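Local coordinates for ancylostoma secreted protein 1 (PDB 3NT8), which is a secreted two-CAP-domain hookworm protein, probably associated with the transition of infective larvae to parasitism, at residues 264-269 and 397-402; 273-278 and 366-371. All blocks are in the same frame, centred on the assembly; numbering follows the deposited sequence.

Contact 1. Residues 264-269 and 397-402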
loop_
_atom_site.group_PDB
_atom_site.type_symbol
_atom_site.label_atom_id
_atom_site.label_comp_id
_atom_site.label_asym_id
_atom_site.label_seq_id
_atom_site.Cartn_x
_atom_site.Cartn_y
_atom_site.Cartn_z
ATOM N N ASN A 264 -2.830 24.102 3.599
ATOM C CA ASN A 264 -1.989 23.307 2.718
ATOM C C ASN A 264 -0.538 23.769 2.796
ATOM O O ASN A 264 -0.258 24.915 3.182
ATOM C CB ASN A 264 -2.449 23.344 1.255
ATOM C CG ASN A 264 -3.785 22.541 0.998
ATOM O OD1 ASN A 264 -4.213 21.701 1.774
ATOM N ND2 ASN A 264 -4.428 22.857 -0.083
ATOM N N ALA A 265 0.374 22.894 2.334
ATOM C CA ALA A 265 1.756 23.283 2.177
ATOM C C ALA A 265 1.862 24.247 1.006
ATOM O O ALA A 265 1.124 24.129 0.034
ATOM C CB ALA A 265 2.686 21.997 1.960
ATOM N N PRO A 266 2.788 25.214 1.094
ATOM C CA PRO A 266 2.841 26.346 0.213
ATOM C C PRO A 266 3.241 25.902 -1.183
ATOM O O PRO A 266 3.878 24.824 -1.381
ATOM C CB PRO A 266 3.931 27.276 0.860
ATOM C CG PRO A 266 4.665 26.391 1.798
ATOM C CD PRO A 266 3.684 25.364 2.248
ATOM N N LYS A 267 2.898 26.743 -2.147
ATOM C CA LYS A 267 3.350 26.545 -3.520
ATOM C C LYS A 267 4.886 26.620 -3.686
ATOM O O LYS A 267 5.576 27.363 -2.976
ATOM C CB LYS A 267 2.624 27.537 -4.441
ATOM C CG LYS A 267 1.153 27.315 -4.511
ATOM C CD LYS A 267 0.459 28.479 -5.162
ATOM C CE LYS A 267 -0.986 28.172 -5.275
ATOM N NZ LYS A 267 -1.663 28.999 -6.316
ATOM N N ALA A 268 5.415 25.799 -4.586
ATOM C CA ALA A 268 6.865 25.670 -4.788
ATOM C C ALA A 268 7.205 26.418 -6.045
ATOM O O ALA A 268 6.520 26.226 -7.059
ATOM C CB ALA A 268 7.239 24.212 -4.976
ATOM N N ALA A 269 8.251 27.249 -5.996
ATOM C CA ALA A 269 8.686 28.030 -7.178
ATOM C C ALA A 269 9.583 27.277 -8.159
ATOM O O ALA A 269 9.613 27.617 -9.359
ATOM C CB ALA A 269 9.404 29.335 -6.754
ATOM N N VAL A 397 14.991 25.602 4.014
ATOM C CA VAL A 397 13.672 25.331 3.493
ATOM C C VAL A 397 13.678 24.015 2.675
ATOM O O VAL A 397 14.675 23.659 2.054
ATOM C CB VAL A 397 13.134 26.472 2.641
ATOM C CG1 VAL A 397 12.889 27.778 3.492
ATOM C CG2 VAL A 397 14.054 26.698 1.559
ATOM N N ILE A 398 12.568 23.279 2.724
ATOM C CA ILE A 398 12.458 22.012 1.997
ATOM C C ILE A 398 12.369 22.348 0.500
ATOM O O ILE A 398 12.936 21.655 -0.352
ATOM C CB ILE A 398 11.235 21.179 2.439
ATOM C CG1 ILE A 398 11.245 20.911 3.933
ATOM C CG2 ILE A 398 11.093 19.861 1.622
ATOM C CD1 ILE A 398 9.823 20.705 4.480
ATOM N N TYR A 399 11.645 23.400 0.182
ATOM C CA TYR A 399 11.579 23.881 -1.213
ATOM C C TYR A 399 11.352 25.396 -1.205
ATOM O O TYR A 399 10.754 25.956 -0.230
ATOM C CB TYR A 399 10.513 23.150 -2.033
ATOM C CG TYR A 399 9.107 23.086 -1.453
ATOM C CD1 TYR A 399 8.240 24.190 -1.536
ATOM C CD2 TYR A 399 8.650 21.921 -0.871
ATOM C CE1 TYR A 399 6.975 24.148 -1.044
ATOM C CE2 TYR A 399 7.363 21.829 -0.381
ATOM C CZ TYR A 399 6.532 22.972 -0.466
ATOM O OH TYR A 399 5.270 22.973 -0.004
ATOM N N THR A 400 11.859 26.066 -2.256
ATOM C CA THR A 400 11.713 27.519 -2.402
ATOM C C THR A 400 10.258 27.809 -2.757
ATOM O O THR A 400 9.662 27.202 -3.695
ATOM C CB THR A 400 12.583 28.066 -3.550
ATOM O OG1 THR A 400 13.941 27.728 -3.293
ATOM C CG2 THR A 400 12.456 29.642 -3.645
ATOM N N MET A 401 9.729 28.772 -2.049
ATOM C CA MET A 401 8.349 29.097 -2.069
ATOM C C MET A 401 7.987 30.217 -3.053
ATOM O O MET A 401 8.663 31.272 -3.134
ATOM C CB MET A 401 7.897 29.428 -0.613
ATOM C CG MET A 401 7.760 28.241 0.305
ATOM S SD MET A 401 7.358 28.748 1.976
ATOM C CE MET A 401 9.010 29.305 2.471
ATOM N N GLY A 402 6.945 29.965 -3.833
ATOM C CA GLY A 402 6.491 30.952 -4.858
ATOM C C GLY A 402 5.611 30.284 -5.911
ATOM O O GLY A 402 5.290 29.108 -5.814
#
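Ala265 sets its CB against the phenol oxygen of Tyr399, at 3.4 Å from OH. That hydroxyl is the donor to the carbonyl of Pro266, OH to O 2.7 Å, reaching it in the carbonyl plane on a lone pair, and Pro266 O lies at the edge of the Tyr399 ring, near its plane. Chi1 of Tyr399 (52°) tucks CG between its own N and carbonyl carbon, which carries the ring across to 264-269. The pyrrolidine ring of Pro266 touches two side chains: CD lies beside Tyr399 OH, and CG reaches Met401 SD at 3.6 Å. Lys267 contributes its carbonyl: Gly402 N donates to Lys267 O over 3.1 Å. Ala268 CB comes obliquely to the Tyr399 ring, 3.6 Å from CD1, and Ala268 pairs with Met401 as a single beta bridge. Ala269 N then donates to Thr400 O, 2.7 Å and nearly straight at 169°. Val252 of helix 235-253 and Tyr359 of helix 357-363 also touch the Tyr399 side chain. Two loops without regular secondary structure are thus joined by backbone bonds at 267-269 and by the Tyr399 phenol at 265-266; the hydroxyl bond gives the buried phenol an acceptor and ties the end of the ring to the Pro266 carbonyl.

Contact 2. Residues 273-278 and 366-371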
loop_
_atom_site.group_PDB
_atom_site.type_symbol
_atom_site.label_atom_id
_atom_site.label_comp_id
_atom_site.label_asym_id
_atom_site.label_seq_id
_atom_site.Cartn_x
_atom_site.Cartn_y
_atom_site.Cartn_z
ATOM N N LYS A 273 11.582 18.040 -11.531
ATOM C CA LYS A 273 10.985 16.753 -11.856
ATOM C C LYS A 273 12.054 15.703 -11.679
ATOM O O LYS A 273 13.137 15.852 -12.208
ATOM C CB LYS A 273 10.485 16.732 -13.322
ATOM C CG LYS A 273 9.683 15.454 -13.686
ATOM C CD LYS A 273 9.016 15.595 -15.084
ATOM C CE LYS A 273 8.002 14.492 -15.335
ATOM N NZ LYS A 273 7.627 14.491 -16.767
ATOM N N MET A 274 11.752 14.638 -10.949
ATOM C CA MET A 274 12.737 13.566 -10.751
ATOM C C MET A 274 12.891 12.680 -11.972
ATOM O O MET A 274 11.931 12.384 -12.671
ATOM C CB MET A 274 12.380 12.674 -9.541
ATOM C CG MET A 274 12.642 13.300 -8.193
ATOM S SD MET A 274 11.919 12.373 -6.842
ATOM C CE MET A 274 12.788 13.180 -5.500
ATOM N N VAL A 275 14.114 12.232 -12.178
ATOM C CA VAL A 275 14.398 11.219 -13.176
ATOM C C VAL A 275 14.978 9.979 -12.455
ATOM O O VAL A 275 15.701 10.138 -11.451
ATOM C CB VAL A 275 15.385 11.740 -14.292
ATOM C CG1 VAL A 275 14.730 12.791 -15.167
ATOM C CG2 VAL A 275 16.618 12.322 -13.721
ATOM N N TYR A 276 14.659 8.793 -12.963
ATOM C CA TYR A 276 15.230 7.559 -12.499
ATOM C C TYR A 276 16.719 7.392 -12.899
ATOM O O TYR A 276 17.102 7.674 -14.029
ATOM C CB TYR A 276 14.379 6.369 -12.962
ATOM C CG TYR A 276 14.474 5.238 -11.967
ATOM C CD1 TYR A 276 13.683 5.222 -10.836
ATOM C CD2 TYR A 276 15.424 4.215 -12.117
ATOM C CE1 TYR A 276 13.823 4.225 -9.893
ATOM C CE2 TYR A 276 15.531 3.239 -11.210
ATOM C CZ TYR A 276 14.726 3.227 -10.106
ATOM O OH TYR A 276 14.872 2.223 -9.162
ATOM N N ASP A 277 17.563 6.946 -11.975
ATOM C CA ASP A 277 18.998 6.923 -12.209
ATOM C C ASP A 277 19.550 5.584 -11.797
ATOM O O ASP A 277 19.465 5.170 -10.607
ATOM C CB ASP A 277 19.678 8.066 -11.456
ATOM C CG ASP A 277 21.158 8.146 -11.732
ATOM O OD1 ASP A 277 21.573 9.069 -12.426
ATOM O OD2 ASP A 277 21.931 7.295 -11.277
ATOM N N CYS A 278 20.154 4.901 -12.763
ATOM C CA CYS A 278 20.639 3.558 -12.558
ATOM C C CYS A 278 21.698 3.436 -11.476
ATOM O O CYS A 278 21.683 2.462 -10.684
ATOM C CB CYS A 278 21.131 2.994 -13.906
ATOM S SG CYS A 278 19.778 2.720 -15.042
ATOM N N THR A 366 15.766 20.655 -4.772
ATOM C CA THR A 366 17.058 20.454 -5.474
ATOM C C THR A 366 17.348 19.001 -5.751
ATOM O O THR A 366 18.134 18.718 -6.631
ATOM C CB THR A 366 18.276 21.109 -4.785
ATOM O OG1 THR A 366 18.377 20.670 -3.422
ATOM C CG2 THR A 366 18.099 22.642 -4.839
ATOM N N THR A 367 16.717 18.093 -5.009
ATOM C CA THR A 367 16.803 16.650 -5.280
ATOM C C THR A 367 16.043 16.264 -6.584
ATOM O O THR A 367 14.874 16.618 -6.738
ATOM C CB THR A 367 16.214 15.870 -4.090
ATOM O OG1 THR A 367 16.966 16.219 -2.897
ATOM C CG2 THR A 367 16.270 14.355 -4.345
ATOM N N TYR A 368 16.702 15.543 -7.504
ATOM C CA TYR A 368 16.084 15.191 -8.801
ATOM C C TYR A 368 16.447 13.772 -9.360
ATOM O O TYR A 368 15.850 13.331 -10.354
ATOM C CB TYR A 368 16.312 16.321 -9.840
ATOM C CG TYR A 368 17.717 16.431 -10.355
ATOM C CD1 TYR A 368 18.110 15.816 -11.553
ATOM C CD2 TYR A 368 18.669 17.159 -9.649
ATOM C CE1 TYR A 368 19.459 15.885 -12.006
ATOM C CE2 TYR A 368 19.988 17.249 -10.093
ATOM C CZ TYR A 368 20.378 16.616 -11.260
ATOM O OH TYR A 368 21.693 16.743 -11.668
ATOM N N LYS A 369 17.430 13.076 -8.777
ATOM C CA LYS A 369 17.717 11.687 -9.162
ATOM C C LYS A 369 17.187 10.746 -8.091
ATOM O O LYS A 369 17.502 10.881 -6.873
ATOM C CB LYS A 369 19.210 11.426 -9.355
ATOM C CG LYS A 369 19.848 12.320 -10.420
ATOM C CD LYS A 369 21.359 12.162 -10.325
ATOM C CE LYS A 369 22.121 12.984 -11.402
ATOM N NZ LYS A 369 23.628 12.797 -11.381
ATOM N N LEU A 370 16.388 9.800 -8.553
ATOM C CA LEU A 370 15.819 8.797 -7.731
ATOM C C LEU A 370 16.390 7.421 -8.190
ATOM O O LEU A 370 16.578 7.197 -9.406
ATOM C CB LEU A 370 14.305 8.819 -7.908
ATOM C CG LEU A 370 13.512 7.833 -7.074
ATOM C CD1 LEU A 370 13.457 8.284 -5.617
ATOM C CD2 LEU A 370 12.103 7.515 -7.601
ATOM N N GLY A 371 16.673 6.537 -7.237
ATOM C CA GLY A 371 17.041 5.096 -7.484
ATOM C C GLY A 371 16.649 4.291 -6.267
ATOM O O GLY A 371 17.048 4.630 -5.140
#
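Met274 and Leu370 meet at the apolar centre, SD of the methionine 4.4 Å from CB of the leucine, while the extended methionine chain carries CE to 3.9 Å from CG2 of Thr367. Tyr387 of strand 381-388 touches all three of these side chains. Next along, the Tyr276 ring runs past Leu370 and Gly371: Leu370 O sits over one ring face, offset toward the rim, and CZ comes within 4.0 Å of Gly371 CA. The phenol OH of Tyr276 is hydrogen-bonded to Glu281 and to the backbone N of Cys372. Between the backbones, Val275 N donates to Tyr368 O at 2.7 Å, and Leu370 N in turn to Val275 O. Asp277 N closes the series on Leu370 O with a more bent bond (143°). At the polar edge, chi1 of Asp277 (-176°) swings the carboxylate alongside the Lys369 chain, where OD1 lies 3.7 Å from Lys369 CD; the lysine NZ stays beyond salt-bridge distance. OD2 of Asp277 bonds to Val280 N, an N-cap on helix 278-288. Tyr368 and Lys369 both face Gly388 in a classic beta bulge, and strand 275-276 is the parallel edge strand of the mixed four-stranded sheet in this CAP domain.

How the contacts relate
Contacts 1 and 2 both belong to the second CAP region of the chain, their centres about 19 Å apart and on the same side of the chain's centre. Along the sequence the order is 264-269, 273-278, 366-371, 397-402, so the pairing of contact 2 falls within the span that contact 1 closes. The first segments follow helix 235-253 in close succession, one in the loop and the next on the edge strand 275-276. Of their partners, 366-371 runs into the first strand of the hairpin 369-376/381-388, and 397-402 comes after its second. Contact 2 therefore adds the edge strand 275-276 to the sheet, whereas contact 1 ties the loop after helix 235-253 to the chain beyond strand 381-388.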